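Long-range contacts in transcriptional regulator, MarR family (Silicibacter pomeroyi DSS-3, PDB 3BJ6), which probably binds DNA as a dimeric winged helix-turn-helix transcription factor of the MarR family: residues A[85-90]-A[97-102]; A[43-48]-A[64-69]. One frame throughout, in Å; residues are numbered along the deposited sequence.

Interaction 1: residues A[85-90]-A[97-102]; sequences ERRTNP and RYWLTP
Glu85 and Trp99 form an antiparallel hydrogen-bonded pair: Glu85 N gives to Trp99 O at 2.9 Å, and Trp99 N returns a nearly straight bond to Glu85 O. The same Glu85 O also receives a CA-H...O contact from Tyr98 CA. Glu85 OE2 lies 3.9 Å from the methyl CG2 of Thr101. Arg86 pairs with Tyr98 on the other face of the hairpin, its CB resting 3.8 Å from Tyr98 CE1 before the chain bends away at chi3 (54°). Arg87 N then bonds Arg97 O, and the Arg87 side chain carries the contact. With CG beside the backbone N (chi1 -55°) and the chain extended to NE, CD passes over the six-membered ring of Trp99, 3.4 Å from Trp99 CE3, while the guanidinium lies flat on the indole, planes 7° apart, in a cation-pi stack with Arg87 CZ above the five-membered ring. A salt bridge from Arg87 NE to Glu85 OE1, 2.8 Å long, meets the guanidinium in its plane and helps keep it flat on the indole. With an alanine here instead of Trp99, the Arg87 guanidinium would probably lose its stacking surface and be left mainly to Glu85. Strand 97-100 runs between strands 84-87 and 55-56; Tyr98 packs on Leu49 of helix 40-51 and Leu75 of helix 68-80, and Thr101 OG1 bonds Gly82 O and, as N-cap of helix 102-123, Gly104 N.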
ATOM      1  N   GLU A  85     -12.070   5.258  27.378  1.00 19.01           N
ATOM      2  CA  GLU A  85     -11.757   5.539  28.766  1.00 19.07           C
ATOM      3  C   GLU A  85     -10.657   4.579  29.208  1.00 18.36           C
ATOM      4  O   GLU A  85     -10.451   3.508  28.602  1.00 17.55           O
ATOM      5  CB  GLU A  85     -13.009   5.377  29.632  1.00 19.27           C
ATOM      6  CG  GLU A  85     -13.448   3.920  29.715  1.00 20.96           C
ATOM      7  CD  GLU A  85     -14.759   3.741  30.461  1.00 27.06           C
ATOM      8  OE1 GLU A  85     -14.840   2.819  31.292  1.00 29.18           O
ATOM      9  OE2 GLU A  85     -15.696   4.525  30.232  1.00 29.08           O
ATOM     10  N   ARG A  86      -9.919   4.990  30.230  1.00 18.13           N
ATOM     11  CA  ARG A  86      -8.841   4.178  30.788  1.00 18.38           C
ATOM     12  C   ARG A  86      -9.363   3.610  32.109  1.00 18.48           C
ATOM     13  O   ARG A  86      -9.946   4.345  32.911  1.00 17.44           O
ATOM     14  CB  ARG A  86      -7.546   4.992  30.982  1.00 17.55           C
ATOM     15  CG  ARG A  86      -6.372   4.203  31.642  1.00 19.51           C
ATOM     16  CD  ARG A  86      -5.162   5.101  32.038  1.00 19.17           C
ATOM     17  NE  ARG A  86      -5.568   6.234  32.907  1.00 18.17           N
ATOM     18  CZ  ARG A  86      -5.799   6.148  34.213  1.00 15.52           C
ATOM     19  NH1 ARG A  86      -5.666   4.994  34.861  1.00 17.26           N
ATOM     20  NH2 ARG A  86      -6.170   7.223  34.875  1.00 16.41           N
ATOM     21  N   ARG A  87      -9.177   2.315  32.327  1.00 17.83           N
ATOM     22  CA  ARG A  87      -9.500   1.732  33.625  1.00 18.74           C
ATOM     23  C   ARG A  87      -8.234   1.296  34.350  1.00 18.80           C
ATOM     24  O   ARG A  87      -7.216   1.046  33.693  1.00 19.73           O
ATOM     25  CB  ARG A  87     -10.516   0.594  33.483  1.00 19.09           C
ATOM     26  CG  ARG A  87     -11.783   1.032  32.743  1.00 20.24           C
ATOM     27  CD  ARG A  87     -12.770  -0.130  32.580  1.00 21.57           C
ATOM     28  NE  ARG A  87     -13.874   0.259  31.702  1.00 23.40           N
ATOM     29  CZ  ARG A  87     -14.741  -0.579  31.135  1.00 21.78           C
ATOM     30  NH1 ARG A  87     -15.686  -0.090  30.331  1.00 23.94           N
ATOM     31  NH2 ARG A  87     -14.673  -1.881  31.364  1.00 19.98           N
ATOM     32  N   THR A  88      -8.270   1.232  35.683  1.00 19.59           N
ATOM     33  CA  THR A  88      -7.093   0.811  36.457  1.00 21.34           C
ATOM     34  C   THR A  88      -6.739  -0.654  36.146  1.00 22.28           C
ATOM     35  O   THR A  88      -7.636  -1.480  35.847  1.00 21.43           O
ATOM     36  CB  THR A  88      -7.299   0.873  37.993  1.00 21.96           C
ATOM     37  OG1 THR A  88      -8.373   0.001  38.337  1.00 23.51           O
ATOM     38  CG2 THR A  88      -7.672   2.225  38.418  1.00 22.78           C
ATOM     39  N   ASN A  89      -5.440  -0.950  36.217  1.00 21.62           N
ATOM     40  CA  ASN A  89      -4.932  -2.287  36.014  1.00 22.95           C
ATOM     41  C   ASN A  89      -4.332  -2.697  37.370  1.00 25.20           C
ATOM     42  O   ASN A  89      -3.185  -2.355  37.666  1.00 24.32           O
ATOM     43  CB  ASN A  89      -3.867  -2.313  34.898  1.00 21.59           C
ATOM     44  CG  ASN A  89      -3.426  -3.736  34.532  1.00 21.82           C
ATOM     45  OD1 ASN A  89      -2.910  -3.988  33.442  1.00 20.94           O
ATOM     46  ND2 ASN A  89      -3.604  -4.655  35.448  1.00 19.50           N
ATOM     47  N   PRO A  90      -5.104  -3.423  38.195  1.00 27.28           N
ATOM     48  CA  PRO A  90      -4.550  -3.722  39.508  1.00 29.31           C
ATOM     49  C   PRO A  90      -3.447  -4.812  39.495  1.00 30.17           C
ATOM     50  O   PRO A  90      -2.781  -4.991  40.506  1.00 31.58           O
ATOM     51  CB  PRO A  90      -5.773  -4.173  40.307  1.00 29.63           C
ATOM     52  CG  PRO A  90      -6.679  -4.800  39.278  1.00 29.99           C
ATOM     53  CD  PRO A  90      -6.460  -3.980  38.017  1.00 28.26           C
ATOM     54  N   ARG A  97      -5.090   0.166  30.628  0.60 18.70           N
ATOM     55  CA  ARG A  97      -5.987  -0.584  29.765  0.60 17.91           C
ATOM     56  C   ARG A  97      -7.169   0.271  29.345  0.60 17.83           C
ATOM     57  O   ARG A  97      -7.756   0.995  30.160  0.60 17.12           O
ATOM     58  CB  ARG A  97      -6.440  -1.864  30.465  0.60 18.43           C
ATOM     59  CG  ARG A  97      -5.310  -2.895  30.635  0.60 18.48           C
ATOM     60  CD  ARG A  97      -5.866  -4.293  30.885  0.60 21.80           C
ATOM     61  NE  ARG A  97      -4.779  -5.256  30.979  0.60 22.31           N
ATOM     62  CZ  ARG A  97      -4.269  -5.946  29.954  0.60 22.25           C
ATOM     63  NH1 ARG A  97      -4.756  -5.819  28.703  0.60 17.63           N
ATOM     64  NH2 ARG A  97      -3.261  -6.765  30.197  0.60 20.26           N
ATOM     65  N   TYR A  98      -7.528   0.166  28.071  1.00 17.39           N
ATOM     66  CA  TYR A  98      -8.519   1.062  27.473  1.00 17.18           C
ATOM     67  C   TYR A  98      -9.752   0.362  26.934  1.00 17.86           C
ATOM     68  O   TYR A  98      -9.650  -0.742  26.399  1.00 16.80           O
ATOM     69  CB  TYR A  98      -7.902   1.852  26.304  1.00 17.27           C
ATOM     70  CG  TYR A  98      -6.732   2.675  26.734  1.00 18.09           C
ATOM     71  CD1 TYR A  98      -6.913   3.972  27.227  1.00 17.25           C
ATOM     72  CD2 TYR A  98      -5.425   2.134  26.706  1.00 18.66           C
ATOM     73  CE1 TYR A  98      -5.840   4.741  27.637  1.00 19.29           C
ATOM     74  CE2 TYR A  98      -4.336   2.896  27.126  1.00 17.62           C
ATOM     75  CZ  TYR A  98      -4.560   4.183  27.585  1.00 21.27           C
ATOM     76  OH  TYR A  98      -3.489   4.930  27.980  1.00 21.38           O
ATOM     77  N   TRP A  99     -10.886   1.061  27.019  1.00 17.02           N
ATOM     78  CA  TRP A  99     -12.164   0.569  26.514  1.00 18.83           C
ATOM     79  C   TRP A  99     -12.883   1.642  25.749  1.00 18.67           C
ATOM     80  O   TRP A  99     -12.844   2.790  26.156  1.00 19.50           O
ATOM     81  CB  TRP A  99     -13.077   0.176  27.679  1.00 18.04           C
ATOM     82  CG  TRP A  99     -12.821  -1.218  28.254  1.00 19.46           C
ATOM     83  CD1 TRP A  99     -13.524  -2.354  27.990  1.00 19.15           C
ATOM     84  CD2 TRP A  99     -11.827  -1.574  29.201  1.00 20.52           C
ATOM     85  NE1 TRP A  99     -13.018  -3.415  28.708  1.00 21.06           N
ATOM     86  CE2 TRP A  99     -11.975  -2.959  29.469  1.00 20.56           C
ATOM     87  CE3 TRP A  99     -10.808  -0.869  29.845  1.00 19.95           C
ATOM     88  CZ2 TRP A  99     -11.144  -3.643  30.362  1.00 20.34           C
ATOM     89  CZ3 TRP A  99      -9.998  -1.544  30.726  1.00 19.07           C
ATOM     90  CH2 TRP A  99     -10.158  -2.919  30.974  1.00 19.77           C
ATOM     91  N   LEU A 100     -13.612   1.272  24.698  1.00 18.64           N
ATOM     92  CA  LEU A 100     -14.532   2.218  24.060  1.00 18.79           C
ATOM     93  C   LEU A 100     -15.584   2.707  25.076  1.00 19.45           C
ATOM     94  O   LEU A 100     -16.021   1.932  25.947  1.00 17.78           O
ATOM     95  CB  LEU A 100     -15.263   1.549  22.885  1.00 19.00           C
ATOM     96  CG  LEU A 100     -14.391   1.177  21.673  1.00 19.51           C
ATOM     97  CD1 LEU A 100     -15.130   0.226  20.752  1.00 18.73           C
ATOM     98  CD2 LEU A 100     -13.958   2.457  20.915  1.00 18.32           C
ATOM     99  N   THR A 101     -15.971   3.980  24.969  1.00 19.08           N
ATOM    100  CA  THR A 101     -17.163   4.462  25.665  1.00 19.59           C
ATOM    101  C   THR A 101     -18.377   4.164  24.767  1.00 19.37           C
ATOM    102  O   THR A 101     -18.195   3.775  23.607  1.00 18.48           O
ATOM    103  CB  THR A 101     -17.096   5.976  25.902  1.00 19.38           C
ATOM    104  OG1 THR A 101     -17.012   6.651  24.636  1.00 21.18           O
ATOM    105  CG2 THR A 101     -15.908   6.349  26.775  1.00 19.50           C
ATOM    106  N   PRO A 102     -19.615   4.288  25.304  1.00 19.95           N
ATOM    107  CA  PRO A 102     -20.778   4.109  24.424  1.00 19.74           C
ATOM    108  C   PRO A 102     -20.747   5.006  23.163  1.00 19.52           C
ATOM    109  O   PRO A 102     -21.108   4.540  22.086  1.00 20.18           O
ATOM    110  CB  PRO A 102     -21.975   4.443  25.338  1.00 20.32           C
ATOM    111  CG  PRO A 102     -21.485   4.043  26.732  1.00 21.08           C
ATOM    112  CD  PRO A 102     -20.013   4.506  26.712  1.00 19.41           C
TER

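Interaction 2: residues A[43-48]-A[64-69]; sequences RAILEG and LQMKRQ
Residues 43-48 of helix 40-51 meet residues 64-69, which span the turn after helix 57-64 and the first residues of helix 68-80, in a small apolar contact with no hydrogen bond across it. Leu64 and Met66, a selenomethionine, both send their side chains from the turn onto the side of helix 40-51 formed by Ala44, Ile45 and Gly48. Leu64 CD1 lies 3.8 Å from the backbone oxygen Ala44 O. The same methyl meets Ile45 CD1 at 3.9 Å, the two side chains crossing at about a right angle. Leu64 CD2 approaches Gly48 CA at 4.5 Å; a side chain on Gly48 would point toward residues 64-69, so its absence leaves room for Leu64 here.

The Met66 chain bends at chi3 (17°), turning the terminal methyl CE toward Ile45 CD1, 3.5 Å away and tighter than usual for two carbons, while SE sits 4.4 Å from Ala44 CB. Ile45 also touches Ile74 and Leu75 of helix 68-80, and Ile71 of that helix touches both Leu64 and Met66, so one apolar core joins all three helices. Arg19 of the second subunit hydrogen-bonds Leu64 O and Gln65 O. On helix 40-51, Arg43 NH1 bridges to Glu47 OE1 at 3.0 Å; Arg43 NH2 forms a salt bridge with Glu115 OE1 of helix 102-123, and both Arg43 NH2 and Glu47 OE2 bond Tyr12 OH of the second subunit.

Gln65, with positive phi, is the C-prime residue of a Schellman motif ending helix 57-64, and Lys67 is the N-cap of the next helix. This is the turn of the helix-turn-helix, packed against the preceding helix as in MarR-family winged-helix domains.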
ATOM      1  N   ARG A  43     -10.086   6.274  13.855  1.00 15.58           N
ATOM      2  CA  ARG A  43     -10.819   5.082  13.451  1.00 16.38           C
ATOM      3  C   ARG A  43     -10.001   3.807  13.702  1.00 16.35           C
ATOM      4  O   ARG A  43     -10.545   2.849  14.184  1.00 17.23           O
ATOM      5  CB  ARG A  43     -11.177   5.175  11.962  1.00 16.47           C
ATOM      6  CG  ARG A  43     -11.842   3.930  11.373  1.00 17.70           C
ATOM      7  CD  ARG A  43     -11.585   3.813   9.862  1.00 18.41           C
ATOM      8  NE  ARG A  43     -12.124   2.525   9.386  1.00 20.93           N
ATOM      9  CZ  ARG A  43     -11.557   1.336   9.583  1.00 20.24           C
ATOM     10  NH1 ARG A  43     -10.388   1.230  10.217  1.00 20.61           N
ATOM     11  NH2 ARG A  43     -12.167   0.248   9.135  1.00 20.22           N
ATOM     12  N   ALA A  44      -8.719   3.789  13.328  1.00 16.09           N
ATOM     13  CA  ALA A  44      -7.879   2.585  13.483  1.00 16.94           C
ATOM     14  C   ALA A  44      -7.840   2.180  14.971  1.00 17.83           C
ATOM     15  O   ALA A  44      -7.981   1.003  15.305  1.00 19.10           O
ATOM     16  CB  ALA A  44      -6.429   2.860  12.971  1.00 16.73           C
ATOM     17  N   ILE A  45      -7.672   3.157  15.856  1.00 17.16           N
ATOM     18  CA  ILE A  45      -7.642   2.882  17.314  1.00 17.13           C
ATOM     19  C   ILE A  45      -9.019   2.422  17.826  1.00 17.23           C
ATOM     20  O   ILE A  45      -9.098   1.474  18.614  1.00 16.93           O
ATOM     21  CB  ILE A  45      -7.077   4.085  18.136  1.00 17.02           C
ATOM     22  CG1 ILE A  45      -5.529   4.000  18.208  1.00 17.83           C
ATOM     23  CG2 ILE A  45      -7.604   4.120  19.583  1.00 17.37           C
ATOM     24  CD1 ILE A  45      -4.889   4.135  16.879  1.00 19.87           C
ATOM     25  N   LEU A  46     -10.105   3.084  17.395  1.00 16.62           N
ATOM     26  CA  LEU A  46     -11.450   2.632  17.795  1.00 16.80           C
ATOM     27  C   LEU A  46     -11.710   1.210  17.327  1.00 17.03           C
ATOM     28  O   LEU A  46     -12.297   0.386  18.044  1.00 17.10           O
ATOM     29  CB  LEU A  46     -12.543   3.592  17.260  1.00 16.84           C
ATOM     30  CG  LEU A  46     -12.399   5.070  17.693  1.00 16.80           C
ATOM     31  CD1 LEU A  46     -13.491   5.939  17.004  1.00 18.69           C
ATOM     32  CD2 LEU A  46     -12.498   5.201  19.227  1.00 14.61           C
ATOM     33  N   GLU A  47     -11.293   0.908  16.108  1.00 17.45           N
ATOM     34  CA  GLU A  47     -11.484  -0.450  15.582  1.00 18.41           C
ATOM     35  C   GLU A  47     -10.684  -1.441  16.398  1.00 18.09           C
ATOM     36  O   GLU A  47     -11.210  -2.473  16.775  1.00 18.10           O
ATOM     37  CB  GLU A  47     -11.120  -0.544  14.096  1.00 18.04           C
ATOM     38  CG  GLU A  47     -11.189  -1.980  13.547  1.00 22.77           C
ATOM     39  CD  GLU A  47     -10.810  -2.092  12.049  1.00 22.92           C
ATOM     40  OE1 GLU A  47      -9.900  -1.353  11.571  1.00 22.18           O
ATOM     41  OE2 GLU A  47     -11.386  -2.974  11.379  1.00 22.81           O
ATOM     42  N   GLY A  48      -9.424  -1.120  16.688  1.00 18.02           N
ATOM     43  CA  GLY A  48      -8.602  -1.979  17.548  1.00 19.25           C
ATOM     44  C   GLY A  48      -9.232  -2.271  18.909  1.00 19.62           C
ATOM     45  O   GLY A  48      -9.260  -3.418  19.337  1.00 19.50           O
ATOM     46  N   LEU A  64      -2.017  -3.349  15.552  1.00 23.18           N
ATOM     47  CA  LEU A  64      -2.186  -2.439  14.422  1.00 24.60           C
ATOM     48  C   LEU A  64      -0.872  -2.237  13.632  1.00 25.09           C
ATOM     49  O   LEU A  64      -0.871  -1.569  12.592  1.00 25.27           O
ATOM     50  CB  LEU A  64      -2.670  -1.066  14.932  1.00 23.13           C
ATOM     51  CG  LEU A  64      -4.001  -1.099  15.694  1.00 25.96           C
ATOM     52  CD1 LEU A  64      -4.401   0.283  16.206  1.00 22.88           C
ATOM     53  CD2 LEU A  64      -5.070  -1.635  14.794  1.00 29.69           C
ATOM     54  N   GLN A  65       0.231  -2.781  14.150  1.00 26.00           N
ATOM     55  CA  GLN A  65       1.574  -2.590  13.574  1.00 27.72           C
ATOM     56  C   GLN A  65       1.903  -1.106  13.393  1.00 28.06           C
ATOM     57  O   GLN A  65       2.284  -0.650  12.302  1.00 27.97           O
ATOM     58  CB  GLN A  65       1.741  -3.401  12.264  1.00 28.46           C
ATOM     59  CG  GLN A  65       1.697  -4.920  12.501  1.00 31.52           C
ATOM     60  CD  GLN A  65       2.092  -5.742  11.275  1.00 39.11           C
ATOM     61  OE1 GLN A  65       1.354  -5.823  10.265  1.00 41.26           O
ATOM     62  NE2 GLN A  65       3.267  -6.379  11.364  1.00 42.34           N
HETATM   63  N   MSE A  66       1.705  -0.350  14.472  1.00 27.70           N
HETATM   64  CA  MSE A  66       1.952   1.077  14.488  1.00 28.25           C
HETATM   65  C   MSE A  66       2.946   1.404  15.624  1.00 28.19           C
HETATM   66  O   MSE A  66       3.017   0.696  16.611  1.00 27.95           O
HETATM   67  CB  MSE A  66       0.633   1.847  14.660  1.00 28.60           C
HETATM   68  CG  MSE A  66      -0.203   1.967  13.377  1.00 29.88           C
HETATM   69 SE   MSE A  66      -2.049   2.633  13.640  0.40 33.20          SE
HETATM   70  CE  MSE A  66      -1.851   3.380  15.369  1.00 38.19           C
ATOM     71  N   LYS A  67       3.696   2.476  15.453  1.00 28.53           N
ATOM     72  CA  LYS A  67       4.707   2.902  16.403  1.00 29.85           C
ATOM     73  C   LYS A  67       4.067   3.433  17.682  1.00 30.01           C
ATOM     74  O   LYS A  67       2.956   3.963  17.656  1.00 28.19           O
ATOM     75  CB  LYS A  67       5.586   3.988  15.750  1.00 30.27           C
ATOM     76  CG  LYS A  67       6.451   3.429  14.594  1.00 34.40           C
ATOM     77  CD  LYS A  67       7.292   4.518  13.914  1.00 38.62           C
ATOM     78  CE  LYS A  67       8.238   3.884  12.886  1.00 43.68           C
ATOM     79  NZ  LYS A  67       8.890   4.943  12.056  1.00 47.23           N
ATOM     80  N   ARG A  68       4.779   3.313  18.795  1.00 30.10           N
ATOM     81  CA  ARG A  68       4.185   3.687  20.047  1.00 31.21           C
ATOM     82  C   ARG A  68       3.807   5.188  20.057  1.00 30.49           C
ATOM     83  O   ARG A  68       2.810   5.564  20.642  1.00 30.23           O
ATOM     84  CB  ARG A  68       5.105   3.316  21.209  1.00 31.98           C
ATOM     85  CG  ARG A  68       5.979   4.418  21.648  1.00 35.90           C
ATOM     86  CD  ARG A  68       5.839   4.598  23.114  1.00 41.25           C
ATOM     87  NE  ARG A  68       7.119   4.309  23.717  1.00 45.68           N
ATOM     88  CZ  ARG A  68       7.540   4.781  24.890  1.00 48.24           C
ATOM     89  NH1 ARG A  68       6.771   5.579  25.635  1.00 49.81           N
ATOM     90  NH2 ARG A  68       8.745   4.443  25.314  1.00 46.47           N
ATOM     91  N   GLN A  69       4.618   6.019  19.403  0.60 30.34           N
ATOM     92  CA  GLN A  69       4.404   7.472  19.375  0.60 30.31           C
ATOM     93  C   GLN A  69       3.066   7.792  18.707  0.60 29.34           C
ATOM     94  O   GLN A  69       2.307   8.662  19.156  0.60 28.43           O
ATOM     95  CB  GLN A  69       5.558   8.150  18.628  0.60 30.77           C
ATOM     96  CG  GLN A  69       5.365   9.629  18.292  0.60 33.39           C
ATOM     97  CD  GLN A  69       6.522  10.203  17.475  0.60 36.16           C
ATOM     98  OE1 GLN A  69       7.598  10.489  18.010  0.60 39.22           O
ATOM     99  NE2 GLN A  69       6.297  10.382  16.176  0.60 37.15           N
TER

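How the interactions relate
Interaction 2 comes first along the chain, and helix 68-80 leads from it into strand 84-87 of interaction 1. Their centres lie about 16 Å apart, yet they touch directly: Leu100 CD2 of the hairpin packs on Leu46 CD2 of helix 40-51 at 3.5 Å. Leu75 of helix 68-80 ties them together as well, meeting Tyr98 of interaction 1 and Ile45 of interaction 2. Interaction 2 lies nearer the centre of the chain and beside the second subunit, interaction 1 at the surface. They belong to the helix-turn-helix (interaction 2) and the beta hairpin, or wing (interaction 1), with which MarR proteins generally contact DNA, as this one probably does.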